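Local coordinates for protein beta-galactosidase/beta-glucuronidase (Faecalibacterium prausnitzii L2-6, PDB 6MVF) that binds flavin mononucleotide and probably hydrolyses beta-glucuronides as a gut bacterial glycoside hydrolase of family 2, at residues R68-Y73 and E137-D142; T196-S201 and A235-V240; Y214-P219 and Y254-R259. All coordinates share one frame; numbering follows the deposited sequence.

The three contacts are antiparallel strand pairings in two beta domains of a family 2 glycoside hydrolase that also contains a TIM barrel. Contact 1 closes first along the chain, joining strands 70-78 and 131-139 inside the sugar-binding domain; its centre lies 42 Å from that of contact 2 and 40 Å from that of contact 3. Contacts 2 and 3 alternate in sequence, their centres are 11 Å apart, and they belong to two sheets packed face to face. Tyr214 of contact 3 joins them, lying against Ile199, Ile236 and Ile238 of contact 2. The flavin mononucleotide is bound near the Lys200 end of contact 2, whereas contact 1 is remote from it.

Contact 1: R68-Y73 and E137-D142; sequences RTTGVY and EVSNED
Arg68 grips the backbone carbonyl of Asn140 side-on, with NE and NH2 both donating to that one oxygen; Arg68 NE to Asn140 O measures 2.9 Å. The oxygen sits at the guanidinium edge, close to its plane, and both bonds are bent, with N-H...O angles near 145°. A bend of the arginine chain at chi3 (56°) turns the group back toward this carbonyl. From Arg68 NH1 a water at 3.0 Å leads on, through a weak bond, to Asp142, whose carboxylate also forms a salt bridge with Lys365.

Asn140 meets the other segment with its amide too: OD1 takes the backbone N-H of Thr69 at 2.9 Å between Thr69 N and Asn140 OD1. Its CG lies between the backbone N and the carbonyl carbon (chi1 70°), which brings OD1 over to Thr69, while ND2 donates to Phe155 O. In return Asn140 N donates to Thr69 O, the two atoms 3.2 Å apart. Side-chain and main-chain bonds thus carry the pairing past the last ladder rung.

That ladder is the antiparallel pairing of two middle strands, 70-78 and 131-139, in the sugar-binding domain's sheet. Within these segments Gly71 and Val138 form the hydrogen-bonded pair, with Gly71 N to Val138 O and Val138 N to Gly71 O both 2.9 Å. On the face carrying Val138, its CG2 touches the edge of the Tyr73 ring, 4.1 Å from Tyr73 CD1; the phenol hydroxyl beyond is bonded to His52. On the other face Val72 CG2 packs alongside Glu137 CG at 3.5 Å, and the glutamate carboxylate reaches Lys103. Farther along, Ser139 OG accepts from Glu141 N in an ST turn, and Glu141 OE1 receives a weak bond from Thr70 OG1.

Contact 2: T196-S201 and A235-V240; sequences TFEIKS and AISIYV
Four main-chain hydrogen bonds tie Phe197 to Ile238 and Ile199 to Ile236, the two hydrogen-bonded pairs in this antiparallel pairing of strands 195-204 and 236-240 of the beta domain. Phe197 N to Ile238 O is 2.7 Å, and the return bond, Ile238 N to Phe197 O, is 2.9 Å. Ile199 N meets Ile236 O almost straight, at 172°, and Ile236 N donates back to Ile199 O.

Around the bonds, the side chains of Phe197, Ile199, Ile236 and Ile238 occupy one face. The Phe197 ring turns its edge to Ile238 O, and Val240 CG2 approaches the ring obliquely, 3.4 Å from Phe197 CE1. Both Ile199 and Ile238 carry CG1 beside the backbone N (chi1 -57° and -41°), and with chi2 extended Ile199 CD1 reaches across to Ile238 CG1 at 3.8 Å. Ile216 of the facing sheet packs on Phe197. On the other face Thr196 CB lies 4.0 Å from Ser237 OG, while Tyr239 bonds to Asp192. Lys200 CD rests 3.9 Å from Ala235 CB, its side chain about 5 Å from the bound flavin mononucleotide at the nearest atoms.

Ser237 O and Tyr239 O accept from Thr650 and Ser648 of the second subunit. The apolar face is thus mostly buried in the domain, while these outward carbonyls, with Ile236 and Tyr239, meet the second subunit.

Contact 3: Y214-P219 and Y254-R259; sequences YSIEDP and YTVVAR
Tyr254 receives Pro219 over one face of its ring: Pro219 CD stands 4.2 Å from the ring centroid, 16° off the normal, a CH-pi contact displaced toward the rim. Three further groups reach the ring obliquely, Glu217 O, Asp218 CA and Ile216 CG2, with Asp218 CA 3.6 Å from Tyr254 CD2. The tyrosine thus packs against the chain where strand 211-217 ends, its hydroxyl bonded to Glu244 N. At the other end of the pairing Tyr214 carries CG beside the backbone N (chi1 -66°), which sets its ring edge by Val257 O; Ala258 CB lies obliquely to the ring, 3.9 Å from Tyr214 CE1. The Tyr214 hydroxyl is hydrogen-bonded with Ser201 OG and Thr234 O.

Between the two rings, Ile216 and Val256 point the same way, side by side, with Ile216 CG1 4.2 Å from Val256 CG2. Beneath them Ser215 pairs with Val257, and Glu217 with Thr255, through four main-chain bonds; Val257 N to Ser215 O is 2.8 Å and nearly straight at 170°. On the opposite face Glu217 OE1 rests 4.0 Å from Thr255 CB, and a water links Glu217 OE2 to Arg259 NH2 through weak bonds, while Arg259 NE pairs with Glu269.

Tyr214, Ile216 and Val256 face Phe197, Ile199 and Ile238 of the neighbouring sheet, the two-layer core expected of the immunoglobulin-like beta-sandwich domain of family 2 glycoside hydrolases.

Contact 1: R68-Y73 and E137-D142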
loop_
_atom_site.group_PDB
_atom_site.type_symbol
_atom_site.label_atom_id
_atom_site.label_comp_id
_atom_site.label_asym_id
_atom_site.label_seq_id
_atom_site.Cartn_x
_atom_site.Cartn_y
_atom_site.Cartn_z
ATOM N N ARG A 68 37.473 -14.968 8.852
ATOM C CA ARG A 68 37.327 -14.468 10.213
ATOM C C ARG A 68 38.411 -13.424 10.445
ATOM O O ARG A 68 39.591 -13.689 10.189
ATOM C CB ARG A 68 37.412 -15.599 11.244
ATOM C CG ARG A 68 36.485 -16.781 10.915
ATOM C CD ARG A 68 36.520 -17.861 11.991
ATOM N NE ARG A 68 36.179 -17.268 13.279
ATOM C CZ ARG A 68 35.950 -17.951 14.393
ATOM N NH1 ARG A 68 36.036 -19.279 14.383
ATOM N NH2 ARG A 68 35.635 -17.300 15.511
ATOM N N THR A 69 38.004 -12.233 10.899
ATOM C CA THR A 69 38.896 -11.075 10.953
ATOM C C THR A 69 38.181 -9.848 11.501
ATOM O O THR A 69 37.047 -9.935 11.980
ATOM C CB THR A 69 39.450 -10.737 9.567
ATOM O OG1 THR A 69 40.528 -9.800 9.694
ATOM C CG2 THR A 69 38.342 -10.140 8.662
ATOM N N THR A 70 38.811 -8.690 11.390
ATOM C CA THR A 70 38.194 -7.435 11.784
ATOM C C THR A 70 37.803 -6.633 10.547
ATOM O O THR A 70 38.650 -6.340 9.694
ATOM C CB THR A 70 39.131 -6.639 12.683
ATOM O OG1 THR A 70 39.525 -7.479 13.785
ATOM C CG2 THR A 70 38.416 -5.369 13.187
ATOM N N GLY A 71 36.516 -6.309 10.450
ATOM C CA GLY A 71 35.997 -5.374 9.463
ATOM C C GLY A 71 35.538 -4.105 10.160
ATOM O O GLY A 71 34.885 -4.163 11.204
ATOM N N VAL A 72 35.905 -2.963 9.585
ATOM C CA VAL A 72 35.541 -1.649 10.100
ATOM C C VAL A 72 34.467 -1.074 9.192
ATOM O O VAL A 72 34.686 -0.908 7.982
ATOM C CB VAL A 72 36.753 -0.708 10.174
ATOM C CG1 VAL A 72 36.339 0.672 10.686
ATOM C CG2 VAL A 72 37.786 -1.298 11.080
ATOM N N TYR A 73 33.306 -0.795 9.774
ATOM C CA TYR A 73 32.221 -0.089 9.105
ATOM C C TYR A 73 32.296 1.373 9.510
ATOM O O TYR A 73 32.615 1.687 10.661
ATOM C CB TYR A 73 30.832 -0.648 9.495
ATOM C CG TYR A 73 30.520 -2.109 9.131
ATOM C CD1 TYR A 73 30.900 -3.165 9.962
ATOM C CD2 TYR A 73 29.800 -2.414 7.982
ATOM C CE1 TYR A 73 30.595 -4.480 9.648
ATOM C CE2 TYR A 73 29.491 -3.722 7.654
ATOM C CZ TYR A 73 29.893 -4.760 8.488
ATOM O OH TYR A 73 29.570 -6.064 8.138
ATOM N N GLU A 137 34.085 -1.020 14.705
ATOM C CA GLU A 137 34.992 -2.133 14.471
ATOM C C GLU A 137 34.318 -3.412 14.928
ATOM O O GLU A 137 33.863 -3.496 16.069
ATOM C CB GLU A 137 36.301 -1.938 15.234
ATOM C CG GLU A 137 37.292 -1.007 14.565
ATOM C CD GLU A 137 38.629 -0.920 15.305
ATOM O OE1 GLU A 137 39.142 0.221 15.443
ATOM O OE2 GLU A 137 39.155 -1.986 15.735
ATOM N N VAL A 138 34.265 -4.405 14.043
ATOM C CA VAL A 138 33.616 -5.681 14.314
ATOM C C VAL A 138 34.602 -6.805 14.022
ATOM O O VAL A 138 35.245 -6.811 12.972
ATOM C CB VAL A 138 32.345 -5.849 13.462
ATOM C CG1 VAL A 138 31.665 -7.185 13.759
ATOM C CG2 VAL A 138 31.411 -4.696 13.688
ATOM N N SER A 139 34.704 -7.760 14.930
ATOM C CA SER A 139 35.581 -8.906 14.748
ATOM C C SER A 139 34.808 -10.189 15.008
ATOM O O SER A 139 34.170 -10.327 16.058
ATOM C CB SER A 139 36.782 -8.836 15.683
ATOM O OG SER A 139 37.524 -10.048 15.598
ATOM N N ASN A 140 34.881 -11.137 14.067
ATOM C CA ASN A 140 34.352 -12.476 14.301
ATOM C C ASN A 140 35.461 -13.504 14.554
ATOM O O ASN A 140 35.271 -14.705 14.324
ATOM C CB ASN A 140 33.441 -12.902 13.149
ATOM C CG ASN A 140 34.193 -13.165 11.854
ATOM O OD1 ASN A 140 35.267 -12.621 11.618
ATOM N ND2 ASN A 140 33.606 -14.003 10.999
ATOM N N GLU A 141 36.615 -13.048 15.038
ATOM C CA GLU A 141 37.703 -13.930 15.441
ATOM C C GLU A 141 37.453 -14.484 16.839
ATOM O O GLU A 141 36.786 -13.850 17.667
ATOM C CB GLU A 141 39.037 -13.176 15.412
ATOM C CG GLU A 141 39.615 -12.996 14.007
ATOM C CD GLU A 141 40.727 -11.944 13.919
ATOM O OE1 GLU A 141 40.514 -10.758 14.318
ATOM O OE2 GLU A 141 41.817 -12.318 13.426
ATOM N N ASP A 142 37.995 -15.682 17.089
ATOM C CA ASP A 142 37.972 -16.296 18.421
ATOM C C ASP A 142 38.711 -15.430 19.447
ATOM O O ASP A 142 39.599 -14.646 19.103
ATOM C CB ASP A 142 38.608 -17.685 18.341
ATOM C CG ASP A 142 38.209 -18.593 19.492
ATOM O OD1 ASP A 142 37.427 -18.166 20.374
ATOM O OD2 ASP A 142 38.676 -19.755 19.500
HETATM O O HOH W 1 36.452 -20.759 17.002
#

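Contact 2: T196-S201 and A235-V240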
loop_
_atom_site.group_PDB
_atom_site.type_symbol
_atom_site.label_atom_id
_atom_site.label_comp_id
_atom_site.label_asym_id
_atom_site.label_seq_id
_atom_site.Cartn_x
_atom_site.Cartn_y
_atom_site.Cartn_z
ATOM N N THR A 196 -3.872 -10.153 35.505
ATOM C CA THR A 196 -3.047 -9.114 36.092
ATOM C C THR A 196 -1.839 -8.908 35.190
ATOM O O THR A 196 -1.315 -9.865 34.609
ATOM C CB THR A 196 -2.588 -9.484 37.505
ATOM O OG1 THR A 196 -1.966 -10.773 37.466
ATOM C CG2 THR A 196 -3.763 -9.521 38.468
ATOM N N PHE A 197 -1.436 -7.654 35.046
ATOM C CA PHE A 197 -0.216 -7.271 34.346
ATOM C C PHE A 197 0.599 -6.553 35.399
ATOM O O PHE A 197 0.322 -5.389 35.699
ATOM C CB PHE A 197 -0.489 -6.353 33.157
ATOM C CG PHE A 197 -1.331 -6.980 32.092
ATOM C CD1 PHE A 197 -2.665 -7.283 32.323
ATOM C CD2 PHE A 197 -0.788 -7.265 30.842
ATOM C CE1 PHE A 197 -3.439 -7.873 31.318
ATOM C CE2 PHE A 197 -1.556 -7.849 29.828
ATOM C CZ PHE A 197 -2.881 -8.146 30.052
ATOM N N GLU A 198 1.549 -7.252 36.005
ATOM C CA GLU A 198 2.530 -6.577 36.832
ATOM C C GLU A 198 3.515 -5.925 35.890
ATOM O O GLU A 198 4.117 -6.601 35.054
ATOM C CB GLU A 198 3.230 -7.551 37.769
ATOM C CG GLU A 198 2.267 -8.306 38.656
ATOM C CD GLU A 198 2.936 -9.473 39.371
ATOM O OE1 GLU A 198 3.702 -9.210 40.331
ATOM O OE2 GLU A 198 2.712 -10.645 38.962
ATOM N N ILE A 199 3.657 -4.617 36.006
ATOM C CA ILE A 199 4.469 -3.816 35.106
ATOM C C ILE A 199 5.500 -3.052 35.926
ATOM O O ILE A 199 5.184 -2.523 37.003
ATOM C CB ILE A 199 3.576 -2.840 34.309
ATOM C CG1 ILE A 199 2.505 -3.616 33.547
ATOM C CG2 ILE A 199 4.405 -1.958 33.372
ATOM C CD1 ILE A 199 1.344 -2.740 33.178
ATOM N N LYS A 200 6.725 -2.996 35.421
ATOM C CA LYS A 200 7.706 -2.039 35.913
ATOM C C LYS A 200 8.409 -1.397 34.726
ATOM O O LYS A 200 8.828 -2.092 33.795
ATOM C CB LYS A 200 8.724 -2.701 36.850
ATOM C CG LYS A 200 9.658 -1.702 37.566
ATOM C CD LYS A 200 9.926 -2.144 39.014
ATOM C CE LYS A 200 11.132 -1.447 39.654
ATOM N NZ LYS A 200 12.254 -2.424 39.910
ATOM N N SER A 201 8.517 -0.079 34.746
ATOM C CA SER A 201 9.324 0.646 33.776
ATOM C C SER A 201 10.444 1.370 34.514
ATOM O O SER A 201 10.451 1.464 35.745
ATOM C CB SER A 201 8.478 1.627 32.960
ATOM O OG SER A 201 7.876 2.608 33.792
ATOM N N ALA A 235 6.383 0.729 39.636
ATOM C CA ALA A 235 5.766 -0.589 39.642
ATOM C C ALA A 235 4.284 -0.493 39.990
ATOM O O ALA A 235 3.884 0.237 40.899
ATOM C CB ALA A 235 6.490 -1.503 40.631
ATOM N N ILE A 236 3.467 -1.240 39.252
ATOM C CA ILE A 236 2.026 -1.247 39.455
ATOM C C ILE A 236 1.510 -2.551 38.885
ATOM O O ILE A 236 2.126 -3.141 37.994
ATOM C CB ILE A 236 1.351 -0.027 38.771
ATOM C CG1 ILE A 236 -0.098 0.105 39.217
ATOM C CG2 ILE A 236 1.390 -0.156 37.262
ATOM C CD1 ILE A 236 -0.243 0.707 40.568
ATOM N N SER A 237 0.371 -3.002 39.390
ATOM C CA SER A 237 -0.310 -4.164 38.836
ATOM C C SER A 237 -1.664 -3.730 38.288
ATOM O O SER A 237 -2.462 -3.135 39.018
ATOM C CB SER A 237 -0.470 -5.238 39.897
ATOM O OG SER A 237 -1.379 -6.216 39.450
ATOM N N ILE A 238 -1.919 -4.017 37.008
ATOM C CA ILE A 238 -3.140 -3.598 36.330
ATOM C C ILE A 238 -3.963 -4.827 35.980
ATOM O O ILE A 238 -3.422 -5.832 35.512
ATOM C CB ILE A 238 -2.836 -2.781 35.064
ATOM C CG1 ILE A 238 -1.679 -1.802 35.320
ATOM C CG2 ILE A 238 -4.102 -2.091 34.574
ATOM C CD1 ILE A 238 -1.670 -0.634 34.380
ATOM N N TYR A 239 -5.268 -4.742 36.195
ATOM C CA TYR A 239 -6.181 -5.857 36.012
ATOM C C TYR A 239 -7.048 -5.631 34.780
ATOM O O TYR A 239 -7.663 -4.575 34.630
ATOM C CB TYR A 239 -7.063 -6.025 37.244
ATOM C CG TYR A 239 -8.110 -7.097 37.082
ATOM C CD1 TYR A 239 -7.819 -8.433 37.369
ATOM C CD2 TYR A 239 -9.392 -6.783 36.639
ATOM C CE1 TYR A 239 -8.770 -9.420 37.220
ATOM C CE2 TYR A 239 -10.356 -7.767 36.483
ATOM C CZ TYR A 239 -10.041 -9.084 36.776
ATOM O OH TYR A 239 -11.001 -10.061 36.624
ATOM N N VAL A 240 -7.110 -6.628 33.913
ATOM C CA VAL A 240 -7.965 -6.618 32.729
ATOM C C VAL A 240 -9.050 -7.669 32.937
ATOM O O VAL A 240 -8.731 -8.855 33.108
ATOM C CB VAL A 240 -7.163 -6.900 31.445
ATOM C CG1 VAL A 240 -8.095 -7.099 30.252
ATOM C CG2 VAL A 240 -6.163 -5.786 31.173
#

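Contact 3: Y214-P219 and Y254-R259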
loop_
_atom_site.group_PDB
_atom_site.type_symbol
_atom_site.label_atom_id
_atom_site.label_comp_id
_atom_site.label_asym_id
_atom_site.label_seq_id
_atom_site.Cartn_x
_atom_site.Cartn_y
_atom_site.Cartn_z
ATOM N N TYR A 214 0.284 4.397 32.327
ATOM C CA TYR A 214 0.211 3.082 31.717
ATOM C C TYR A 214 -1.157 2.876 31.101
ATOM O O TYR A 214 -2.175 3.166 31.731
ATOM C CB TYR A 214 0.440 1.992 32.754
ATOM C CG TYR A 214 1.813 1.946 33.375
ATOM C CD1 TYR A 214 2.914 1.574 32.626
ATOM C CD2 TYR A 214 1.998 2.225 34.727
ATOM C CE1 TYR A 214 4.158 1.498 33.193
ATOM C CE2 TYR A 214 3.249 2.155 35.303
ATOM C CZ TYR A 214 4.323 1.780 34.527
ATOM O OH TYR A 214 5.579 1.704 35.071
ATOM N N SER A 215 -1.180 2.347 29.888
ATOM C CA SER A 215 -2.417 2.051 29.192
ATOM C C SER A 215 -2.302 0.673 28.552
ATOM O O SER A 215 -1.270 0.345 27.964
ATOM C CB SER A 215 -2.707 3.118 28.134
ATOM O OG SER A 215 -3.727 2.689 27.244
ATOM N N ILE A 216 -3.345 -0.143 28.680
ATOM C CA ILE A 216 -3.368 -1.488 28.106
ATOM C C ILE A 216 -4.440 -1.529 27.020
ATOM O O ILE A 216 -5.616 -1.237 27.285
ATOM C CB ILE A 216 -3.617 -2.570 29.173
ATOM C CG1 ILE A 216 -2.465 -2.630 30.178
ATOM C CG2 ILE A 216 -3.753 -3.929 28.514
ATOM C CD1 ILE A 216 -2.718 -3.520 31.361
ATOM N N GLU A 217 -4.036 -1.898 25.804
ATOM C CA GLU A 217 -4.923 -1.996 24.650
ATOM C C GLU A 217 -5.167 -3.461 24.316
ATOM O O GLU A 217 -4.237 -4.272 24.349
ATOM C CB GLU A 217 -4.328 -1.258 23.440
ATOM C CG GLU A 217 -4.215 0.248 23.665
ATOM C CD GLU A 217 -3.326 0.967 22.652
ATOM O OE1 GLU A 217 -2.618 0.297 21.856
ATOM O OE2 GLU A 217 -3.332 2.222 22.661
ATOM N N ASP A 218 -6.424 -3.798 24.018
ATOM C CA ASP A 218 -6.839 -5.173 23.732
ATOM C C ASP A 218 -6.382 -5.531 22.317
ATOM O O ASP A 218 -5.779 -4.709 21.622
ATOM C CB ASP A 218 -8.350 -5.311 23.973
ATOM C CG ASP A 218 -9.217 -4.624 22.900
ATOM O OD1 ASP A 218 -8.707 -4.063 21.908
ATOM O OD2 ASP A 218 -10.452 -4.638 23.061
ATOM N N PRO A 219 -6.625 -6.768 21.859
ATOM C CA PRO A 219 -6.139 -7.144 20.516
ATOM C C PRO A 219 -6.626 -6.229 19.405
ATOM O O PRO A 219 -5.931 -6.068 18.394
ATOM C CB PRO A 219 -6.660 -8.574 20.354
ATOM C CG PRO A 219 -6.700 -9.115 21.772
ATOM C CD PRO A 219 -7.125 -7.947 22.606
ATOM N N TYR A 254 -2.135 -8.385 23.878
ATOM C CA TYR A 254 -2.392 -7.050 24.393
ATOM C C TYR A 254 -1.166 -6.171 24.160
ATOM O O TYR A 254 -0.055 -6.653 23.925
ATOM C CB TYR A 254 -2.746 -7.097 25.885
ATOM C CG TYR A 254 -4.062 -7.807 26.142
ATOM C CD1 TYR A 254 -4.150 -9.201 26.133
ATOM C CD2 TYR A 254 -5.219 -7.082 26.377
ATOM C CE1 TYR A 254 -5.361 -9.834 26.355
ATOM C CE2 TYR A 254 -6.410 -7.702 26.609
ATOM C CZ TYR A 254 -6.485 -9.068 26.594
ATOM O OH TYR A 254 -7.702 -9.657 26.819
ATOM N N THR A 255 -1.383 -4.861 24.226
ATOM C CA THR A 255 -0.316 -3.881 24.074
ATOM C C THR A 255 -0.256 -3.039 25.337
ATOM O O THR A 255 -1.219 -2.339 25.669
ATOM C CB THR A 255 -0.543 -2.995 22.840
ATOM O OG1 THR A 255 -0.588 -3.814 21.667
ATOM C CG2 THR A 255 0.578 -1.983 22.702
ATOM N N VAL A 256 0.867 -3.099 26.035
ATOM C CA VAL A 256 1.108 -2.217 27.169
ATOM C C VAL A 256 1.871 -1.002 26.659
ATOM O O VAL A 256 2.927 -1.136 26.040
ATOM C CB VAL A 256 1.874 -2.937 28.288
ATOM C CG1 VAL A 256 2.082 -2.009 29.475
ATOM C CG2 VAL A 256 1.115 -4.195 28.715
ATOM N N VAL A 257 1.316 0.183 26.885
ATOM C CA VAL A 257 1.914 1.443 26.478
ATOM C C VAL A 257 2.310 2.191 27.741
ATOM O O VAL A 257 1.553 2.200 28.719
ATOM C CB VAL A 257 0.923 2.263 25.629
ATOM C CG1 VAL A 257 1.520 3.628 25.266
ATOM C CG2 VAL A 257 0.511 1.461 24.378
ATOM N N ALA A 258 3.500 2.793 27.740
ATOM C CA ALA A 258 3.960 3.559 28.894
ATOM C C ALA A 258 4.417 4.925 28.424
ATOM O O ALA A 258 5.239 5.016 27.511
ATOM C CB ALA A 258 5.101 2.850 29.651
ATOM N N ARG A 259 3.899 5.976 29.063
ATOM C CA ARG A 259 4.165 7.353 28.667
ATOM C C ARG A 259 4.734 8.129 29.838
ATOM O O ARG A 259 4.069 8.256 30.871
ATOM C CB ARG A 259 2.901 8.049 28.179
ATOM C CG ARG A 259 2.626 7.842 26.728
ATOM C CD ARG A 259 1.527 8.780 26.235
ATOM N NE ARG A 259 1.062 8.314 24.936
ATOM C CZ ARG A 259 0.033 7.489 24.766
ATOM N NH1 ARG A 259 -0.655 7.072 25.825
ATOM N NH2 ARG A 259 -0.319 7.096 23.539
HETATM O O HOH W 2 -1.201 4.813 21.852
#